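Local coordinates for protein cystalysin (Treponema denticola, PDB 1C7N) that is a pyridoxal-5'-phosphate-binding protein of the class I and II aminotransferase family, present as a two-subunit assembly, at residues E69-T74 against M247-I252; P100-A105 against I231-P236. One frame throughout, in Å; residues are numbered along the deposited sequence.

Interaction 1. Residues E69-T74 against M247-I252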
ATOM      1  N   GLU A  69      18.333  -7.186   2.496  1.00 19.15           N
ATOM      2  CA  GLU A  69      19.386  -6.444   3.168  1.00 19.50           C
ATOM      3  C   GLU A  69      20.046  -5.549   2.127  1.00 18.97           C
ATOM      4  O   GLU A  69      20.456  -4.426   2.424  1.00 18.84           O
ATOM      5  CB  GLU A  69      20.413  -7.398   3.784  1.00 22.51           C
ATOM      6  CG  GLU A  69      19.850  -8.215   4.935  1.00 25.50           C
ATOM      7  CD  GLU A  69      19.156  -7.345   5.975  1.00 27.93           C
ATOM      8  OE1 GLU A  69      19.839  -6.506   6.609  1.00 26.57           O
ATOM      9  OE2 GLU A  69      17.925  -7.499   6.149  1.00 28.03           O
ATOM     10  N   GLU A  70      20.132  -6.047   0.899  1.00 18.08           N
ATOM     11  CA  GLU A  70      20.726  -5.270  -0.183  1.00 18.17           C
ATOM     12  C   GLU A  70      19.896  -4.004  -0.414  1.00 16.95           C
ATOM     13  O   GLU A  70      20.445  -2.934  -0.685  1.00 15.75           O
ATOM     14  CB  GLU A  70      20.787  -6.102  -1.465  1.00 19.99           C
ATOM     15  CG  GLU A  70      21.312  -5.350  -2.689  1.00 22.69           C
ATOM     16  CD  GLU A  70      22.753  -4.869  -2.540  1.00 25.08           C
ATOM     17  OE1 GLU A  70      23.284  -4.296  -3.519  1.00 25.91           O
ATOM     18  OE2 GLU A  70      23.355  -5.055  -1.458  1.00 25.39           O
ATOM     19  N   TYR A  71      18.577  -4.131  -0.298  1.00 14.64           N
ATOM     20  CA  TYR A  71      17.687  -2.990  -0.480  1.00 15.12           C
ATOM     21  C   TYR A  71      18.003  -1.936   0.567  1.00 14.99           C
ATOM     22  O   TYR A  71      18.156  -0.753   0.257  1.00 15.31           O
ATOM     23  CB  TYR A  71      16.222  -3.412  -0.331  1.00 15.75           C
ATOM     24  CG  TYR A  71      15.266  -2.238  -0.262  1.00 16.12           C
ATOM     25  CD1 TYR A  71      14.776  -1.641  -1.420  1.00 17.22           C
ATOM     26  CD2 TYR A  71      14.876  -1.704   0.969  1.00 16.32           C
ATOM     27  CE1 TYR A  71      13.919  -0.539  -1.357  1.00 16.56           C
ATOM     28  CE2 TYR A  71      14.022  -0.602   1.042  1.00 15.29           C
ATOM     29  CZ  TYR A  71      13.547  -0.028  -0.123  1.00 16.70           C
ATOM     30  OH  TYR A  71      12.706   1.058  -0.050  1.00 16.27           O
ATOM     31  N   LYS A  72      18.089  -2.374   1.817  1.00 15.52           N
ATOM     32  CA  LYS A  72      18.385  -1.476   2.919  1.00 16.08           C
ATOM     33  C   LYS A  72      19.760  -0.849   2.729  1.00 16.94           C
ATOM     34  O   LYS A  72      19.939   0.346   2.974  1.00 16.36           O
ATOM     35  CB  LYS A  72      18.319  -2.235   4.246  1.00 16.48           C
ATOM     36  CG  LYS A  72      16.965  -2.894   4.483  1.00 16.62           C
ATOM     37  CD  LYS A  72      16.890  -3.602   5.822  1.00 16.45           C
ATOM     38  CE  LYS A  72      15.488  -4.166   6.036  1.00 18.25           C
ATOM     39  NZ  LYS A  72      15.233  -4.539   7.450  1.00 20.34           N
ATOM     40  N   LYS A  73      20.726  -1.652   2.294  1.00 15.72           N
ATOM     41  CA  LYS A  73      22.073  -1.137   2.073  1.00 16.93           C
ATOM     42  C   LYS A  73      22.059  -0.052   1.006  1.00 16.08           C
ATOM     43  O   LYS A  73      22.775   0.941   1.117  1.00 15.20           O
ATOM     44  CB  LYS A  73      23.029  -2.248   1.623  1.00 18.59           C
ATOM     45  CG  LYS A  73      23.297  -3.334   2.650  1.00 23.18           C
ATOM     46  CD  LYS A  73      24.503  -4.176   2.233  1.00 24.65           C
ATOM     47  CE  LYS A  73      24.570  -5.484   3.002  1.00 26.40           C
ATOM     48  NZ  LYS A  73      24.581  -5.275   4.472  1.00 27.89           N
ATOM     49  N   THR A  74      21.246  -0.257  -0.030  1.00 16.18           N
ATOM     50  CA  THR A  74      21.140   0.692  -1.134  1.00 15.83           C
ATOM     51  C   THR A  74      20.533   2.024  -0.687  1.00 16.06           C
ATOM     52  O   THR A  74      20.942   3.086  -1.154  1.00 17.00           O
ATOM     53  CB  THR A  74      20.303   0.097  -2.295  1.00 15.75           C
ATOM     54  OG1 THR A  74      20.942  -1.090  -2.782  1.00 14.96           O
ATOM     55  CG2 THR A  74      20.186   1.086  -3.435  1.00 13.40           C
ATOM     56  N   MET A 247       6.113   3.239  -2.374  1.00 22.67           N
ATOM     57  CA  MET A 247       7.159   2.730  -1.489  1.00 21.84           C
ATOM     58  C   MET A 247       7.921   3.889  -0.867  1.00 20.63           C
ATOM     59  O   MET A 247       8.514   4.703  -1.574  1.00 22.86           O
ATOM     60  CB  MET A 247       8.121   1.810  -2.243  1.00 21.49           C
ATOM     61  CG  MET A 247       9.195   1.177  -1.357  1.00 20.55           C
ATOM     62  SD  MET A 247       8.561   0.395   0.160  1.00 23.78           S
ATOM     63  CE  MET A 247       7.623  -0.983  -0.510  1.00 20.90           C
ATOM     64  N   SER A 248       7.894   3.965   0.459  1.00 18.17           N
ATOM     65  CA  SER A 248       8.565   5.040   1.177  1.00 16.05           C
ATOM     66  C   SER A 248       9.583   4.503   2.180  1.00 15.63           C
ATOM     67  O   SER A 248       9.450   3.387   2.688  1.00 14.50           O
ATOM     68  CB  SER A 248       7.533   5.888   1.922  1.00 15.39           C
ATOM     69  OG  SER A 248       6.486   6.300   1.063  1.00 12.77           O
ATOM     70  N   ASN A 249      10.600   5.309   2.460  1.00 14.14           N
ATOM     71  CA  ASN A 249      11.630   4.937   3.416  1.00 13.84           C
ATOM     72  C   ASN A 249      11.609   5.920   4.577  1.00 14.94           C
ATOM     73  O   ASN A 249      12.238   6.984   4.521  1.00 13.94           O
ATOM     74  CB  ASN A 249      13.000   4.936   2.747  1.00 11.67           C
ATOM     75  CG  ASN A 249      13.140   3.829   1.737  1.00 12.62           C
ATOM     76  OD1 ASN A 249      12.987   2.647   2.070  1.00 12.85           O
ATOM     77  ND2 ASN A 249      13.428   4.194   0.493  1.00  9.83           N
ATOM     78  N   ILE A 250      10.864   5.564   5.619  1.00 14.43           N
ATOM     79  CA  ILE A 250      10.742   6.408   6.797  1.00 15.79           C
ATOM     80  C   ILE A 250      11.901   6.057   7.715  1.00 15.67           C
ATOM     81  O   ILE A 250      12.037   4.905   8.142  1.00 15.49           O
ATOM     82  CB  ILE A 250       9.401   6.155   7.520  1.00 15.90           C
ATOM     83  CG1 ILE A 250       8.277   6.013   6.492  1.00 14.68           C
ATOM     84  CG2 ILE A 250       9.079   7.328   8.441  1.00 16.79           C
ATOM     85  CD1 ILE A 250       8.071   7.262   5.619  1.00 15.73           C
ATOM     86  N   ILE A 251      12.743   7.043   8.007  1.00 14.27           N
ATOM     87  CA  ILE A 251      13.916   6.813   8.847  1.00 13.94           C
ATOM     88  C   ILE A 251      13.698   7.235  10.293  1.00 14.14           C
ATOM     89  O   ILE A 251      13.401   8.401  10.577  1.00 12.88           O
ATOM     90  CB  ILE A 251      15.144   7.563   8.286  1.00 14.30           C
ATOM     91  CG1 ILE A 251      15.278   7.291   6.786  1.00 12.89           C
ATOM     92  CG2 ILE A 251      16.410   7.115   9.006  1.00 12.14           C
ATOM     93  CD1 ILE A 251      15.364   5.812   6.428  1.00 16.00           C
ATOM     94  N   ILE A 252      13.860   6.279  11.202  1.00 12.82           N
ATOM     95  CA  ILE A 252      13.675   6.520  12.633  1.00 12.57           C
ATOM     96  C   ILE A 252      14.805   5.874  13.433  1.00 14.02           C
ATOM     97  O   ILE A 252      14.869   4.651  13.564  1.00 14.03           O
ATOM     98  CB  ILE A 252      12.333   5.938  13.118  1.00 12.06           C
ATOM     99  CG1 ILE A 252      11.205   6.407  12.195  1.00 10.43           C
ATOM    100  CG2 ILE A 252      12.052   6.386  14.545  1.00  8.71           C
ATOM    101  CD1 ILE A 252       9.868   5.775  12.506  1.00 11.59           C
TER
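Tyr-71 and Asn-249 reach for each other from opposite directions, one from helix 69-83 and the other from strand 248-251, and meet in a single hydrogen bond. The phenol OH of Tyr-71 donates to OD1 of Asn-249 over 2.7 Å, lying in the carbonyl plane of the amide on a lone pair, with a C=O...donor angle of 112°. Seen from the tyrosine, the oxygen sits at the ring edge, close to the ring plane, while the amide as a whole is turned 44° against the ring. The phenol can span the gap because its CG stands anti to the backbone N (chi1 170°), which sends the ring out from the helix toward the strand. Met-247 packs beside the bond, its CG 3.7 Å from Tyr-71 OH, and the chain then bends at both following torsions. All three residues are buried, and the bond satisfies the phenol hydroxyl within the protein. Helix 275-287 packs against the pair, with Tyr-278 edge-to-face against the ring of Tyr-71 and Cys-281 touching both partners. The neighbouring Ser-248 points the other way and touches pyridoxal-5'-phosphate. A buried tyrosine-asparagine hydrogen bond thus joins helix 69-83 to strand 248-251, next to the outermost strand 92-95 in the large-domain sheet of a fold-type I pyridoxal-phosphate protein.

Interaction 2. Residues P100-A105 against I231-P236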
ATOM      1  N   PRO A 100       0.481   8.525   4.201  1.00 13.47           N
ATOM      2  CA  PRO A 100       0.020   7.544   5.190  1.00 13.79           C
ATOM      3  C   PRO A 100       0.976   7.492   6.387  1.00 14.21           C
ATOM      4  O   PRO A 100       0.556   7.267   7.526  1.00 13.99           O
ATOM      5  CB  PRO A 100       0.005   6.237   4.401  1.00 14.74           C
ATOM      6  CG  PRO A 100      -0.353   6.696   3.018  1.00 15.68           C
ATOM      7  CD  PRO A 100       0.517   7.934   2.852  1.00 14.07           C
ATOM      8  N   ALA A 101       2.265   7.703   6.125  1.00 13.14           N
ATOM      9  CA  ALA A 101       3.256   7.680   7.194  1.00 12.97           C
ATOM     10  C   ALA A 101       3.028   8.869   8.123  1.00 13.75           C
ATOM     11  O   ALA A 101       3.176   8.747   9.343  1.00 13.86           O
ATOM     12  CB  ALA A 101       4.657   7.723   6.616  1.00 13.19           C
ATOM     13  N   VAL A 102       2.665  10.013   7.551  1.00 13.62           N
ATOM     14  CA  VAL A 102       2.406  11.200   8.357  1.00 14.70           C
ATOM     15  C   VAL A 102       1.149  10.977   9.201  1.00 15.92           C
ATOM     16  O   VAL A 102       1.138  11.266  10.399  1.00 16.19           O
ATOM     17  CB  VAL A 102       2.228  12.456   7.475  1.00 14.58           C
ATOM     18  CG1 VAL A 102       1.777  13.635   8.328  1.00 13.94           C
ATOM     19  CG2 VAL A 102       3.544  12.784   6.776  1.00 15.30           C
ATOM     20  N   PHE A 103       0.094  10.455   8.578  1.00 16.24           N
ATOM     21  CA  PHE A 103      -1.142  10.176   9.303  1.00 17.73           C
ATOM     22  C   PHE A 103      -0.833   9.253  10.471  1.00 18.10           C
ATOM     23  O   PHE A 103      -1.366   9.426  11.568  1.00 18.89           O
ATOM     24  CB  PHE A 103      -2.172   9.498   8.394  1.00 18.74           C
ATOM     25  CG  PHE A 103      -3.138  10.452   7.755  1.00 20.63           C
ATOM     26  CD1 PHE A 103      -2.737  11.284   6.719  1.00 21.13           C
ATOM     27  CD2 PHE A 103      -4.457  10.519   8.198  1.00 21.55           C
ATOM     28  CE1 PHE A 103      -3.632  12.171   6.127  1.00 22.29           C
ATOM     29  CE2 PHE A 103      -5.363  11.402   7.616  1.00 22.31           C
ATOM     30  CZ  PHE A 103      -4.949  12.229   6.577  1.00 23.27           C
ATOM     31  N   ASN A 104       0.029   8.270  10.221  1.00 18.37           N
ATOM     32  CA  ASN A 104       0.421   7.310  11.242  1.00 18.64           C
ATOM     33  C   ASN A 104       1.191   7.992  12.370  1.00 18.33           C
ATOM     34  O   ASN A 104       1.038   7.637  13.537  1.00 17.86           O
ATOM     35  CB  ASN A 104       1.280   6.206  10.625  1.00 19.59           C
ATOM     36  CG  ASN A 104       1.520   5.059  11.583  1.00 20.65           C
ATOM     37  OD1 ASN A 104       0.570   4.450  12.080  1.00 21.70           O
ATOM     38  ND2 ASN A 104       2.785   4.759  11.853  1.00 20.10           N
ATOM     39  N   ALA A 105       2.021   8.969  12.019  1.00 18.26           N
ATOM     40  CA  ALA A 105       2.797   9.687  13.023  1.00 18.42           C
ATOM     41  C   ALA A 105       1.858  10.406  13.991  1.00 18.19           C
ATOM     42  O   ALA A 105       2.023  10.324  15.207  1.00 18.23           O
ATOM     43  CB  ALA A 105       3.728  10.687  12.355  1.00 18.29           C
ATOM     44  N   ILE A 231      11.594  11.922  13.200  1.00 15.41           N
ATOM     45  CA  ILE A 231      11.081  10.935  12.260  1.00 14.71           C
ATOM     46  C   ILE A 231      11.252  11.644  10.924  1.00 13.30           C
ATOM     47  O   ILE A 231      10.671  12.705  10.712  1.00 13.00           O
ATOM     48  CB  ILE A 231       9.576  10.641  12.456  1.00 14.14           C
ATOM     49  CG1 ILE A 231       9.346   9.841  13.740  1.00 14.44           C
ATOM     50  CG2 ILE A 231       9.050   9.875  11.253  1.00 13.77           C
ATOM     51  CD1 ILE A 231       7.872   9.615  14.063  1.00 14.02           C
ATOM     52  N   THR A 232      12.070  11.081  10.043  1.00 13.09           N
ATOM     53  CA  THR A 232      12.308  11.697   8.744  1.00 12.98           C
ATOM     54  C   THR A 232      11.668  10.883   7.629  1.00 13.47           C
ATOM     55  O   THR A 232      11.961   9.693   7.471  1.00 13.01           O
ATOM     56  CB  THR A 232      13.820  11.843   8.463  1.00 13.69           C
ATOM     57  OG1 THR A 232      14.412  12.703   9.448  1.00 12.68           O
ATOM     58  CG2 THR A 232      14.046  12.440   7.086  1.00 11.43           C
ATOM     59  N   PHE A 233      10.788  11.529   6.868  1.00 13.63           N
ATOM     60  CA  PHE A 233      10.094  10.871   5.765  1.00 13.26           C
ATOM     61  C   PHE A 233      10.823  11.074   4.442  1.00 12.74           C
ATOM     62  O   PHE A 233      11.064  12.206   4.024  1.00 12.04           O
ATOM     63  CB  PHE A 233       8.664  11.413   5.621  1.00 13.63           C
ATOM     64  CG  PHE A 233       7.899  11.485   6.914  1.00 13.73           C
ATOM     65  CD1 PHE A 233       8.059  12.569   7.770  1.00 14.56           C
ATOM     66  CD2 PHE A 233       7.014  10.471   7.278  1.00 12.85           C
ATOM     67  CE1 PHE A 233       7.349  12.646   8.969  1.00 15.21           C
ATOM     68  CE2 PHE A 233       6.302  10.540   8.478  1.00 13.73           C
ATOM     69  CZ  PHE A 233       6.471  11.631   9.323  1.00 14.40           C
ATOM     70  N   THR A 234      11.200   9.975   3.794  1.00 12.91           N
ATOM     71  CA  THR A 234      11.872  10.065   2.499  1.00 12.24           C
ATOM     72  C   THR A 234      11.261   9.028   1.579  1.00 12.30           C
ATOM     73  O   THR A 234      10.565   8.111   2.029  1.00 11.60           O
ATOM     74  CB  THR A 234      13.387   9.766   2.578  1.00 13.24           C
ATOM     75  OG1 THR A 234      13.588   8.346   2.640  1.00 13.72           O
ATOM     76  CG2 THR A 234      14.003  10.419   3.802  1.00 13.78           C
ATOM     77  N   ALA A 235      11.525   9.176   0.287  1.00 11.32           N
ATOM     78  CA  ALA A 235      11.013   8.244  -0.702  1.00 12.30           C
ATOM     79  C   ALA A 235      11.592   8.610  -2.058  1.00 11.73           C
ATOM     80  O   ALA A 235      12.036   9.739  -2.272  1.00 12.44           O
ATOM     81  CB  ALA A 235       9.483   8.302  -0.749  1.00 11.39           C
ATOM     82  N   PRO A 236      11.611   7.649  -2.992  1.00 12.16           N
ATOM     83  CA  PRO A 236      12.142   7.900  -4.333  1.00 10.83           C
ATOM     84  C   PRO A 236      11.051   8.370  -5.304  1.00 10.40           C
ATOM     85  O   PRO A 236      11.349   8.746  -6.435  1.00  9.88           O
ATOM     86  CB  PRO A 236      12.701   6.535  -4.724  1.00 10.53           C
ATOM     87  CG  PRO A 236      11.645   5.612  -4.160  1.00 10.79           C
ATOM     88  CD  PRO A 236      11.399   6.203  -2.774  1.00 10.87           C
TER
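The ring of Phe-233 is the centre of this contact, received by three small or branched side chains of helix 98-109. Val-102 lies over one face: its CG2 is 4.1 Å from the ring centroid and 16° off the normal, a CH-pi contact, with the methyl shifted slightly toward the rim. Two alanines meet the ring at its edge, near its plane. Ala-101 brings CB to 3.7 Å from Phe-233 CD2, and Ala-105, one turn later, holds CB 4.2 Å from Phe-233 CZ, so the CD2-CE2-CZ side of the ring runs along the helix from one to the other. The backbone is part of the seat as well, for Val-102 N approaches Phe-233 CE2 at 3.8 Å.

Behind this first shell stands the strand itself. On the ring face opposite Val-102 lies CG2 of Ile-231, 3.7 Å above the plane, so two methyl groups, one from each segment, sandwich the phenyl group. The ring reaches the helix with CG anti to its own carbonyl carbon (chi1 -48°), and Val-102 turns CG2 to the same relation, leaving CG1 anti to the backbone N. Helix and strand run nearly antiparallel, at 164° with their axes 10.0 Å apart, a spacing bridged by the aromatic side chain while the alanines let the helix backbone come near.

Further out, Trp-201 of strand 199-203 touches both Phe-233 and Ala-105, and Ile-250 of strand 248-251 touches Phe-233 and Ala-101. Phe-261 of helix 255-267 packs on Ala-101, while on the helix side directed away from the strand Phe-103 meets Ala-267 of the second subunit. Helix 98-109 is therefore packed between the central sheet and the subunit interface.

Overall arrangement
The two contacts lie 13 Å apart, centre to centre, and join through adjacent antiparallel strands, 248-251 and 230-234, of the seven-stranded mixed sheet. Ile-251 N and Thr-232 O probably form a hydrogen bond between the strands, as do Asn-249 O and Thr-234 OG1, while Ile-250 CD1 packs on Ala-101 CB. Along the chain interaction 2 is nested inside interaction 1: helix 69-83 comes first, then helix 98-109, then the two strands. The helices lie on opposite faces of the sheet, Asn-249 pointing to helix 69-83 and Ile-250 to helix 98-109, so the sheet, which contributes to the pyridoxal-5'-phosphate pocket, is covered on both faces by segments distant in sequence.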